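Ketosynthase (PDB 6KXD) probably serves as the chain length factor that pairs with the ketosynthase in the highly reducing type II polyketide synthase of ishigamide biosynthesis. Local coordinates at residues V128-R133 with A146-F151; G176-G181 with C293-A298; L183-A188 with A250-V255. All coordinates share one frame; numbering follows the deposited sequence.

Contact 1 (V128-R133 with A146-F151); sequences VTDFLR and AGRIPF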
ATOM      1  N   VAL B 128      12.112  11.400   3.027  1.00 41.99           N
ATOM      2  CA  VAL B 128      11.316  11.776   4.143  1.00 47.01           C
ATOM      3  C   VAL B 128      12.243  12.304   5.251  1.00 39.03           C
ATOM      4  O   VAL B 128      11.859  13.238   5.941  1.00 42.72           O
ATOM      5  CB  VAL B 128      10.428  10.631   4.636  1.00 45.23           C
ATOM      6  CG1 VAL B 128      11.246   9.501   5.212  1.00 46.26           C
ATOM      7  CG2 VAL B 128       9.417  11.130   5.657  1.00 51.00           C
ATOM      8  N   THR B 129      13.404  11.694   5.399  1.00 38.87           N
ATOM      9  CA  THR B 129      14.360  12.076   6.436  1.00 41.26           C
ATOM     10  C   THR B 129      15.052  13.387   6.059  1.00 44.82           C
ATOM     11  O   THR B 129      15.342  14.188   6.904  1.00 45.80           O
ATOM     12  CB  THR B 129      15.431  11.025   6.742  1.00 41.24           C
ATOM     13  OG1 THR B 129      16.251  10.695   5.624  1.00 43.53           O
ATOM     14  CG2 THR B 129      14.816   9.782   7.348  1.00 43.04           C
ATOM     15  N   ASP B 130      15.293  13.602   4.769  1.00 44.00           N
ATOM     16  CA  ASP B 130      15.826  14.895   4.325  1.00 45.13           C
ATOM     17  C   ASP B 130      14.791  15.987   4.607  1.00 47.40           C
ATOM     18  O   ASP B 130      15.150  17.044   5.105  1.00 46.56           O
ATOM     19  CB  ASP B 130      16.263  14.880   2.862  1.00 45.43           C
ATOM     20  CG  ASP B 130      17.564  14.163   2.571  1.00 49.54           C
ATOM     21  OD1 ASP B 130      18.288  13.758   3.521  1.00 49.63           O
ATOM     22  OD2 ASP B 130      17.832  13.983   1.367  1.00 52.76           O
ATOM     23  N   PHE B 131      13.518  15.731   4.285  1.00 42.85           N
ATOM     24  CA  PHE B 131      12.429  16.633   4.497  1.00 42.55           C
ATOM     25  C   PHE B 131      12.369  16.971   5.989  1.00 50.68           C
ATOM     26  O   PHE B 131      12.304  18.134   6.404  1.00 41.91           O
ATOM     27  CB  PHE B 131      11.124  16.021   4.011  1.00 45.25           C
ATOM     28  CG  PHE B 131       9.859  16.780   4.306  1.00 46.95           C
ATOM     29  CD1 PHE B 131       9.229  16.713   5.535  1.00 50.20           C
ATOM     30  CD2 PHE B 131       9.259  17.538   3.314  1.00 53.89           C
ATOM     31  CE1 PHE B 131       8.051  17.402   5.772  1.00 55.79           C
ATOM     32  CE2 PHE B 131       8.059  18.192   3.543  1.00 50.62           C
ATOM     33  CZ  PHE B 131       7.461  18.139   4.769  1.00 53.02           C
ATOM     34  N   LEU B 132      12.411  15.935   6.817  1.00 45.57           N
ATOM     35  CA  LEU B 132      12.286  16.203   8.255  1.00 47.07           C
ATOM     36  C   LEU B 132      13.541  16.895   8.790  1.00 43.64           C
ATOM     37  O   LEU B 132      13.415  17.787   9.664  1.00 48.97           O
ATOM     38  CB  LEU B 132      11.978  14.899   8.986  1.00 44.61           C
ATOM     39  CG  LEU B 132      10.550  14.405   8.788  1.00 42.36           C
ATOM     40  CD1 LEU B 132      10.403  12.998   9.325  1.00 42.36           C
ATOM     41  CD2 LEU B 132       9.538  15.311   9.452  1.00 43.99           C
ATOM     42  N   ARG B 133      14.718  16.526   8.301  1.00 45.97           N
ATOM     43  CA  ARG B 133      15.947  17.206   8.759  1.00 49.47           C
ATOM     44  C   ARG B 133      15.777  18.705   8.451  1.00 57.20           C
ATOM     45  O   ARG B 133      16.015  19.536   9.312  1.00 50.63           O
ATOM     46  CB  ARG B 133      17.205  16.557   8.177  1.00 57.23           C
ATOM     47  CG  ARG B 133      17.555  15.229   8.840  1.00 65.49           C
ATOM     48  CD  ARG B 133      18.734  14.496   8.217  1.00 70.28           C
ATOM     49  NE  ARG B 133      19.994  15.203   8.410  1.00 74.02           N
ATOM     50  CZ  ARG B 133      20.732  15.180   9.524  1.00 78.83           C
ATOM     51  NH1 ARG B 133      20.336  14.513  10.593  1.00 72.51           N
ATOM     52  NH2 ARG B 133      21.881  15.825   9.563  1.00 80.38           N
ATOM     53  N   ALA B 146      10.893  22.111  -1.483  1.00 44.14           N
ATOM     54  CA  ALA B 146       9.523  21.918  -1.933  1.00 51.68           C
ATOM     55  C   ALA B 146       9.482  21.056  -3.204  1.00 44.09           C
ATOM     56  O   ALA B 146       8.486  20.399  -3.437  1.00 52.62           O
ATOM     57  CB  ALA B 146       8.838  23.241  -2.140  1.00 56.06           C
ATOM     58  N   GLY B 147      10.561  21.085  -3.986  1.00 47.95           N
ATOM     59  CA  GLY B 147      10.678  20.313  -5.222  1.00 51.24           C
ATOM     60  C   GLY B 147      10.783  18.824  -4.918  1.00 49.73           C
ATOM     61  O   GLY B 147      10.470  18.014  -5.745  1.00 44.27           O
ATOM     62  N   ARG B 148      11.216  18.479  -3.698  1.00 45.52           N
ATOM     63  CA  ARG B 148      11.363  17.043  -3.288  1.00 43.81           C
ATOM     64  C   ARG B 148      10.011  16.468  -2.867  1.00 47.48           C
ATOM     65  O   ARG B 148       9.869  15.236  -2.833  1.00 45.26           O
ATOM     66  CB  ARG B 148      12.378  16.856  -2.156  1.00 47.69           C
ATOM     67  CG  ARG B 148      13.830  17.173  -2.492  1.00 58.37           C
ATOM     68  CD  ARG B 148      14.659  16.096  -3.150  1.00 71.28           C
ATOM     69  NE  ARG B 148      14.906  14.922  -2.322  1.00 77.79           N
ATOM     70  CZ  ARG B 148      15.808  14.840  -1.344  1.00 69.92           C
ATOM     71  NH1 ARG B 148      16.451  15.919  -0.937  1.00 63.31           N
ATOM     72  NH2 ARG B 148      16.055  13.676  -0.764  1.00 58.81           N
ATOM     73  N   ILE B 149       9.014  17.314  -2.579  1.00 44.94           N
ATOM     74  CA  ILE B 149       7.776  16.868  -1.951  1.00 49.01           C
ATOM     75  C   ILE B 149       7.012  15.861  -2.819  1.00 45.38           C
ATOM     76  O   ILE B 149       6.558  14.836  -2.332  1.00 46.17           O
ATOM     77  CB  ILE B 149       6.913  18.094  -1.563  1.00 50.54           C
ATOM     78  CG1 ILE B 149       7.522  18.831  -0.364  1.00 46.01           C
ATOM     79  CG2 ILE B 149       5.476  17.695  -1.305  1.00 54.89           C
ATOM     80  CD1 ILE B 149       6.693  20.002   0.123  1.00 52.25           C
ATOM     81  N   PRO B 150       6.820  16.086  -4.132  1.00 51.37           N
ATOM     82  CA  PRO B 150       6.078  15.115  -4.944  1.00 50.68           C
ATOM     83  C   PRO B 150       6.657  13.689  -4.760  1.00 54.52           C
ATOM     84  O   PRO B 150       5.930  12.666  -4.461  1.00 55.36           O
ATOM     85  CB  PRO B 150       6.216  15.692  -6.364  1.00 52.19           C
ATOM     86  CG  PRO B 150       6.485  17.174  -6.166  1.00 54.71           C
ATOM     87  CD  PRO B 150       7.271  17.271  -4.872  1.00 52.12           C
ATOM     88  N   PHE B 151       7.984  13.624  -4.722  1.00 46.90           N
ATOM     89  CA  PHE B 151       8.705  12.380  -4.725  1.00 47.16           C
ATOM     90  C   PHE B 151       8.512  11.602  -3.420  1.00 49.06           C
ATOM     91  O   PHE B 151       8.766  10.423  -3.395  1.00 47.62           O
ATOM     92  CB  PHE B 151      10.183  12.644  -5.018  1.00 42.77           C
ATOM     93  CG  PHE B 151      10.395  13.240  -6.379  1.00 42.92           C
ATOM     94  CD1 PHE B 151      10.315  12.448  -7.517  1.00 43.64           C
ATOM     95  CD2 PHE B 151      10.668  14.591  -6.535  1.00 45.58           C
ATOM     96  CE1 PHE B 151      10.497  12.998  -8.777  1.00 48.54           C
ATOM     97  CE2 PHE B 151      10.863  15.134  -7.798  1.00 48.00           C
ATOM     98  CZ  PHE B 151      10.774  14.339  -8.921  1.00 45.21           C
TER
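D130 and R148 form a salt bridge between helix 125-137 and the turn that leads into helix 149-152. A single carboxylate oxygen takes both bonds. R148 NH2 gives D130 OD2 a nearly straight one of 2.8 Å (164° at the hydrogen), while R148 NH1 adds only a weak, bent one to D130 OD2 at 3.3 Å. OD2 lies in the guanidinium plane; NH2 meets it on its anti side, tilted from the carboxylate plane, and the two flat groups stand 78° apart. Both nitrogens thus converge on one oxygen, and the carboxylate does not pair side by side with the guanidinium. The R148 chain folds at chi2 and chi3 to bring its tip across. The R148 carbonyl is also satisfied, because R148 O accepts from N127 ND2. On the helix, T129 OG1 is bonded to L125 O, and R133 NH1 is salt-bridged to E126 of the neighbouring subunit. Beside the charges lies a small apolar contact: with CG anti to the backbone N (chi1 173°), F131 brings the edge of its ring to I149, CE2 standing 4.0 Å from I149 CG1. The contact thus ties two helical pieces of the thiolase-type N-terminal half at the subunit interface: T129 leans on helix 210-219, while L132 and I149 pack on L123 and L207 of the neighbouring subunit.

Contact 2 (G176-G181 with C293-A298); sequences GGRVSG and CAAPTA. With EDO (1,2-ethanediol), chain D.
R178, in the turn just before helix 180-193, lays its guanidinium flat against A295 of the 293-298 loop. In catalytic ketosynthases of the thiolase fold the equivalent turn carries the active cysteine; here an arginine probably stands in its place, consistent with a chain length factor that lacks the nucleophile. A295 CB sits over the centre of the guanidinium, 3.2 Å from R178 NH1, so the methyl closes one face. R178 CG lies anti to the carbonyl carbon (chi1 -59°) and the chain bends at chi2, carrying the guanidinium out over A295. R178 CD rests 4.0 Å from C293 SG, and P296 CD and T297 CG2 approach R178 NH2 obliquely. At the guanidinium edge, a 1,2-ethanediol, probably from the crystallisation liquor, takes a weak bond from NH1 and shares a hydrogen bond of 2.9 Å between its O1 and T297 OG1. The stronger grips come from other parts of the chain and probably fix the group's rotation: NH2 is salt-bridged to D327, and NH1 gives a bond to V360 O. Farther out, D361 holds the R178 backbone N, P296 centres an inverse gamma turn, and T297 N-caps helix 298-310, its OG1 bonded to G300 N. Behind R178, G177 O accepts from both S180 N and S180 OG, the latter at 2.8 Å in the carbonyl plane.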
ATOM      1  N   GLY B 176       5.318  -3.988   2.963  1.00 37.39           N
ATOM      2  CA  GLY B 176       5.540  -5.372   3.325  1.00 35.50           C
ATOM      3  C   GLY B 176       6.995  -5.741   3.336  1.00 36.43           C
ATOM      4  O   GLY B 176       7.357  -6.860   3.705  1.00 36.48           O
ATOM      5  N   GLY B 177       7.872  -4.843   2.880  1.00 33.36           N
ATOM      6  CA  GLY B 177       9.274  -5.136   2.923  1.00 35.62           C
ATOM      7  C   GLY B 177       9.637  -6.350   2.083  1.00 38.89           C
ATOM      8  O   GLY B 177       9.294  -6.448   0.901  1.00 33.61           O
ATOM      9  N   ARG B 178      10.359  -7.323   2.663  1.00 32.97           N
ATOM     10  CA  ARG B 178      10.827  -8.419   1.848  1.00 37.87           C
ATOM     11  C   ARG B 178       9.701  -9.235   1.194  1.00 36.61           C
ATOM     12  O   ARG B 178       9.948  -9.880   0.176  1.00 40.58           O
ATOM     13  CB  ARG B 178      11.657  -9.375   2.688  1.00 40.41           C
ATOM     14  CG  ARG B 178      12.847  -8.709   3.320  1.00 40.55           C
ATOM     15  CD  ARG B 178      13.966  -9.721   3.466  1.00 42.88           C
ATOM     16  NE  ARG B 178      14.954  -9.138   4.336  1.00 45.85           N
ATOM     17  CZ  ARG B 178      14.832  -9.069   5.663  1.00 49.69           C
ATOM     18  NH1 ARG B 178      13.844  -9.707   6.290  1.00 47.56           N
ATOM     19  NH2 ARG B 178      15.724  -8.383   6.361  1.00 49.47           N
ATOM     20  N   VAL B 179       8.492  -9.229   1.761  1.00 34.45           N
ATOM     21  CA  VAL B 179       7.418 -10.032   1.193  1.00 34.86           C
ATOM     22  C   VAL B 179       6.654  -9.199   0.160  1.00 34.88           C
ATOM     23  O   VAL B 179       5.721  -9.732  -0.448  1.00 35.45           O
ATOM     24  CB  VAL B 179       6.453 -10.592   2.223  1.00 36.35           C
ATOM     25  CG1 VAL B 179       7.200 -11.517   3.158  1.00 36.47           C
ATOM     26  CG2 VAL B 179       5.687  -9.494   2.951  1.00 38.22           C
ATOM     27  N   SER B 180       6.993  -7.905   0.028  1.00 36.27           N
ATOM     28  CA  SER B 180       6.113  -6.975  -0.687  1.00 32.62           C
ATOM     29  C   SER B 180       5.980  -7.388  -2.168  1.00 31.70           C
ATOM     30  O   SER B 180       4.936  -7.132  -2.780  1.00 33.00           O
ATOM     31  CB  SER B 180       6.572  -5.514  -0.583  1.00 32.05           C
ATOM     32  OG  SER B 180       7.813  -5.392  -1.260  1.00 34.89           O
ATOM     33  N   GLY B 181       7.040  -7.909  -2.771  1.00 33.79           N
ATOM     34  CA  GLY B 181       6.951  -8.379  -4.191  1.00 35.58           C
ATOM     35  C   GLY B 181       5.929  -9.487  -4.353  1.00 35.44           C
ATOM     36  O   GLY B 181       5.218  -9.556  -5.351  1.00 34.51           O
ATOM     37  N   CYS B 293      14.746 -15.808   0.904  1.00 37.22           N
ATOM     38  CA  CYS B 293      15.184 -14.426   0.811  1.00 39.16           C
ATOM     39  C   CYS B 293      16.557 -14.237   1.469  1.00 37.62           C
ATOM     40  O   CYS B 293      17.207 -13.236   1.265  1.00 42.03           O
ATOM     41  CB  CYS B 293      14.173 -13.461   1.414  1.00 37.97           C
ATOM     42  SG  CYS B 293      13.935 -13.666   3.198  1.00 41.56           S
ATOM     43  N   ALA B 294      16.930 -15.165   2.332  1.00 42.47           N
ATOM     44  CA  ALA B 294      18.267 -15.150   2.975  1.00 47.02           C
ATOM     45  C   ALA B 294      18.440 -13.890   3.857  1.00 47.16           C
ATOM     46  O   ALA B 294      19.536 -13.362   3.957  1.00 45.55           O
ATOM     47  CB  ALA B 294      19.317 -15.227   1.907  1.00 50.51           C
ATOM     48  N   ALA B 295      17.339 -13.396   4.448  1.00 44.28           N
ATOM     49  CA  ALA B 295      17.366 -12.259   5.372  1.00 44.59           C
ATOM     50  C   ALA B 295      18.434 -12.552   6.417  1.00 49.15           C
ATOM     51  O   ALA B 295      18.482 -13.674   6.899  1.00 41.85           O
ATOM     52  CB  ALA B 295      16.044 -12.079   6.043  1.00 44.18           C
ATOM     53  N   PRO B 296      19.290 -11.576   6.801  1.00 49.61           N
ATOM     54  CA  PRO B 296      20.392 -11.820   7.744  1.00 48.85           C
ATOM     55  C   PRO B 296      19.890 -11.712   9.194  1.00 54.29           C
ATOM     56  O   PRO B 296      20.378 -10.901   9.971  1.00 49.63           O
ATOM     57  CB  PRO B 296      21.383 -10.723   7.318  1.00 50.14           C
ATOM     58  CG  PRO B 296      20.470  -9.567   7.008  1.00 50.93           C
ATOM     59  CD  PRO B 296      19.275 -10.189   6.305  1.00 51.25           C
ATOM     60  N   THR B 297      18.888 -12.533   9.526  1.00 42.85           N
ATOM     61  CA  THR B 297      18.124 -12.439  10.732  1.00 47.57           C
ATOM     62  C   THR B 297      17.855 -13.871  11.193  1.00 50.49           C
ATOM     63  O   THR B 297      18.097 -14.800  10.426  1.00 48.45           O
ATOM     64  CB  THR B 297      16.825 -11.653  10.533  1.00 53.54           C
ATOM     65  OG1 THR B 297      15.999 -12.383   9.624  1.00 51.76           O
ATOM     66  CG2 THR B 297      17.058 -10.234  10.049  1.00 53.55           C
ATOM     67  N   ALA B 298      17.350 -14.017  12.421  1.00 52.93           N
ATOM     68  CA  ALA B 298      16.977 -15.331  12.936  1.00 54.36           C
ATOM     69  C   ALA B 298      15.900 -15.918  12.024  1.00 50.08           C
ATOM     70  O   ALA B 298      15.891 -17.102  11.779  1.00 48.72           O
ATOM     71  CB  ALA B 298      16.485 -15.219  14.359  1.00 57.88           C
TER
HETATM   72  C1  EDO D 402      13.120 -10.964  10.784  1.00 59.41           C
HETATM   73  O1  EDO D 402      13.700 -10.697   9.481  1.00 52.24           O
HETATM   74  C2  EDO D 402      13.858 -10.467  12.034  1.00 60.13           C
HETATM   75  O2  EDO D 402      13.843 -11.595  12.905  1.00 61.08           O

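Contact 3 (L183-A188 with A250-V255); sequences LALNYA and AAVLSV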
ATOM      1  N   LEU B 183       3.260  -9.970  -2.146  1.00 33.83           N
ATOM      2  CA  LEU B 183       1.988  -9.340  -1.895  1.00 35.47           C
ATOM      3  C   LEU B 183       1.544  -8.649  -3.180  1.00 33.14           C
ATOM      4  O   LEU B 183       0.387  -8.710  -3.535  1.00 34.56           O
ATOM      5  CB  LEU B 183       2.156  -8.333  -0.771  1.00 35.22           C
ATOM      6  CG  LEU B 183       2.507  -8.914   0.597  1.00 38.72           C
ATOM      7  CD1 LEU B 183       2.630  -7.782   1.578  1.00 37.78           C
ATOM      8  CD2 LEU B 183       1.453  -9.903   1.071  1.00 39.63           C
ATOM      9  N   ALA B 184       2.500  -8.014  -3.855  1.00 34.37           N
ATOM     10  CA  ALA B 184       2.172  -7.309  -5.075  1.00 35.69           C
ATOM     11  C   ALA B 184       1.684  -8.332  -6.110  1.00 35.78           C
ATOM     12  O   ALA B 184       0.748  -8.095  -6.831  1.00 37.86           O
ATOM     13  CB  ALA B 184       3.341  -6.576  -5.604  1.00 38.47           C
ATOM     14  N   LEU B 185       2.419  -9.447  -6.200  1.00 36.49           N
ATOM     15  CA  LEU B 185       2.130 -10.448  -7.193  1.00 34.58           C
ATOM     16  C   LEU B 185       0.733 -10.998  -6.936  1.00 35.24           C
ATOM     17  O   LEU B 185      -0.051 -11.227  -7.857  1.00 37.76           O
ATOM     18  CB  LEU B 185       3.181 -11.545  -7.119  1.00 35.74           C
ATOM     19  CG  LEU B 185       2.975 -12.692  -8.086  1.00 39.31           C
ATOM     20  CD1 LEU B 185       2.865 -12.191  -9.513  1.00 40.63           C
ATOM     21  CD2 LEU B 185       4.127 -13.653  -7.959  1.00 39.09           C
ATOM     22  N   ASN B 186       0.417 -11.242  -5.661  1.00 37.91           N
ATOM     23  CA  ASN B 186      -0.858 -11.823  -5.334  1.00 38.21           C
ATOM     24  C   ASN B 186      -1.987 -10.819  -5.591  1.00 38.77           C
ATOM     25  O   ASN B 186      -3.102 -11.149  -6.062  1.00 38.30           O
ATOM     26  CB  ASN B 186      -0.910 -12.279  -3.885  1.00 38.47           C
ATOM     27  CG  ASN B 186      -1.948 -13.361  -3.723  1.00 40.34           C
ATOM     28  OD1 ASN B 186      -2.007 -14.266  -4.559  1.00 39.96           O
ATOM     29  ND2 ASN B 186      -2.682 -13.283  -2.643  1.00 44.55           N
ATOM     30  N   TYR B 187      -1.698  -9.549  -5.293  1.00 37.10           N
ATOM     31  CA  TYR B 187      -2.619  -8.504  -5.552  1.00 37.37           C
ATOM     32  C   TYR B 187      -2.964  -8.470  -7.052  1.00 35.85           C
ATOM     33  O   TYR B 187      -4.149  -8.455  -7.446  1.00 39.05           O
ATOM     34  CB  TYR B 187      -2.000  -7.201  -5.025  1.00 38.12           C
ATOM     35  CG  TYR B 187      -2.839  -5.977  -5.256  1.00 37.38           C
ATOM     36  CD1 TYR B 187      -3.770  -5.561  -4.327  1.00 35.10           C
ATOM     37  CD2 TYR B 187      -2.711  -5.244  -6.407  1.00 37.20           C
ATOM     38  CE1 TYR B 187      -4.518  -4.419  -4.517  1.00 37.17           C
ATOM     39  CE2 TYR B 187      -3.481  -4.120  -6.625  1.00 34.55           C
ATOM     40  CZ  TYR B 187      -4.416  -3.719  -5.696  1.00 33.86           C
ATOM     41  OH  TYR B 187      -5.177  -2.576  -5.887  1.00 36.09           O
ATOM     42  N   ALA B 188      -1.938  -8.434  -7.870  1.00 36.52           N
ATOM     43  CA  ALA B 188      -2.106  -8.411  -9.360  1.00 34.56           C
ATOM     44  C   ALA B 188      -2.923  -9.631  -9.803  1.00 38.42           C
ATOM     45  O   ALA B 188      -3.860  -9.507 -10.593  1.00 42.54           O
ATOM     46  CB  ALA B 188      -0.774  -8.412  -9.996  1.00 32.67           C
ATOM     47  N   ALA B 250       6.928 -18.195 -17.038  1.00 42.20           N
ATOM     48  CA  ALA B 250       6.587 -18.912 -15.862  1.00 44.34           C
ATOM     49  C   ALA B 250       5.126 -18.664 -15.545  1.00 40.07           C
ATOM     50  O   ALA B 250       4.587 -17.594 -15.816  1.00 42.15           O
ATOM     51  CB  ALA B 250       7.467 -18.506 -14.703  1.00 40.98           C
ATOM     52  N   ALA B 251       4.491 -19.670 -14.965  1.00 40.07           N
ATOM     53  CA  ALA B 251       3.116 -19.570 -14.521  1.00 41.23           C
ATOM     54  C   ALA B 251       3.151 -19.434 -13.010  1.00 43.47           C
ATOM     55  O   ALA B 251       3.914 -20.122 -12.375  1.00 43.08           O
ATOM     56  CB  ALA B 251       2.307 -20.763 -14.906  1.00 45.78           C
ATOM     57  N   VAL B 252       2.365 -18.479 -12.497  1.00 42.22           N
ATOM     58  CA  VAL B 252       2.207 -18.309 -11.076  1.00 40.27           C
ATOM     59  C   VAL B 252       1.082 -19.234 -10.606  1.00 38.59           C
ATOM     60  O   VAL B 252      -0.088 -18.968 -10.829  1.00 41.72           O
ATOM     61  CB  VAL B 252       1.915 -16.845 -10.698  1.00 43.09           C
ATOM     62  CG1 VAL B 252       1.757 -16.725  -9.200  1.00 47.88           C
ATOM     63  CG2 VAL B 252       2.976 -15.882 -11.211  1.00 46.11           C
ATOM     64  N   LEU B 253       1.467 -20.356  -9.984  1.00 40.45           N
ATOM     65  CA  LEU B 253       0.545 -21.376  -9.563  1.00 41.26           C
ATOM     66  C   LEU B 253      -0.106 -21.022  -8.225  1.00 47.06           C
ATOM     67  O   LEU B 253      -1.233 -21.376  -7.960  1.00 42.71           O
ATOM     68  CB  LEU B 253       1.318 -22.693  -9.458  1.00 40.26           C
ATOM     69  CG  LEU B 253       1.927 -23.204 -10.754  1.00 43.36           C
ATOM     70  CD1 LEU B 253       2.289 -24.662 -10.579  1.00 43.46           C
ATOM     71  CD2 LEU B 253       0.982 -23.039 -11.928  1.00 45.82           C
ATOM     72  N   SER B 254       0.651 -20.433  -7.311  1.00 39.42           N
ATOM     73  CA  SER B 254       0.090 -20.048  -6.055  1.00 40.94           C
ATOM     74  C   SER B 254       1.009 -19.017  -5.386  1.00 40.06           C
ATOM     75  O   SER B 254       2.206 -18.958  -5.628  1.00 39.49           O
ATOM     76  CB  SER B 254      -0.075 -21.216  -5.143  1.00 40.51           C
ATOM     77  OG  SER B 254       1.199 -21.714  -4.838  1.00 44.25           O
ATOM     78  N   VAL B 255       0.367 -18.192  -4.585  1.00 38.76           N
ATOM     79  CA  VAL B 255       1.037 -17.280  -3.677  1.00 38.24           C
ATOM     80  C   VAL B 255       0.274 -17.358  -2.372  1.00 40.09           C
ATOM     81  O   VAL B 255      -0.942 -17.152  -2.316  1.00 43.93           O
ATOM     82  CB  VAL B 255       1.061 -15.838  -4.205  1.00 39.78           C
ATOM     83  CG1 VAL B 255       1.686 -14.899  -3.186  1.00 41.99           C
ATOM     84  CG2 VAL B 255       1.758 -15.742  -5.529  1.00 41.47           C
TER
HETATM   85  O   HOH W   1      -3.181 -16.071  -2.021  1.00 49.31           O
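L185 of helix 180-193 and V252 of strand 250-259 meet tip to tip, with V255 crossing at an angle. From CB, which leaves the helix toward the strand, the leucine runs with CG anti to its own backbone N (chi1 178°). CG comes 4.2 Å from V255 CG2; beyond it the branches divide, CD1 reaching V252 CG2 at 4.1 Å and CD2 facing both V255 CG2, 4.0 Å away, and V252 CG1. Cutting L185 back to an alanine is likely to open a gap before V252 and leave V255 CG2 without the leucine methyl it rests on. Both valines can face the helix, although three residues apart, because L253 and S254 form a classic beta bulge opposite V370. The helix and strand segments cross at -115°, their axes 9.0 Å apart. N186 slides past V255 in the opposite direction: its CB lies 3.8 Å from V255 CG1, and its OD1 3.5 Å from V255 CB. The amide is held by other partners. OD1 accepts from R189 NE, and ND2 gives hydrogen bonds to E162 of the neighbouring subunit and to a water (2.9 Å from ND2), whose link on to V255 O is short and uncertain in detail. The chemistry is thus split: apolar carbons join L185 to the strand, whereas at N186 the amide turns to polar partners, including one across the subunit interface.

Along the chain contact 1 comes first and closes before the others open; contact 3 is nested inside the loop closed by contact 2. Contacts 2 and 3 share helix 180-193, contact 2 just before and at its N-terminal start, contact 3 on the turns that follow. Their centres lie about 17 Å apart, and they touch where G176 CA packs 4.2 Å from L183 CD1. Contact 1 stands apart, its centre about 27 Å from that of contact 2 and 33 Å from that of contact 3, across the chain's centre from the latter. One buried helix thus links the later contacts, while contact 1 joins two helices at a distant edge; contacts 1 and 3 both have residues meeting the neighbouring subunit.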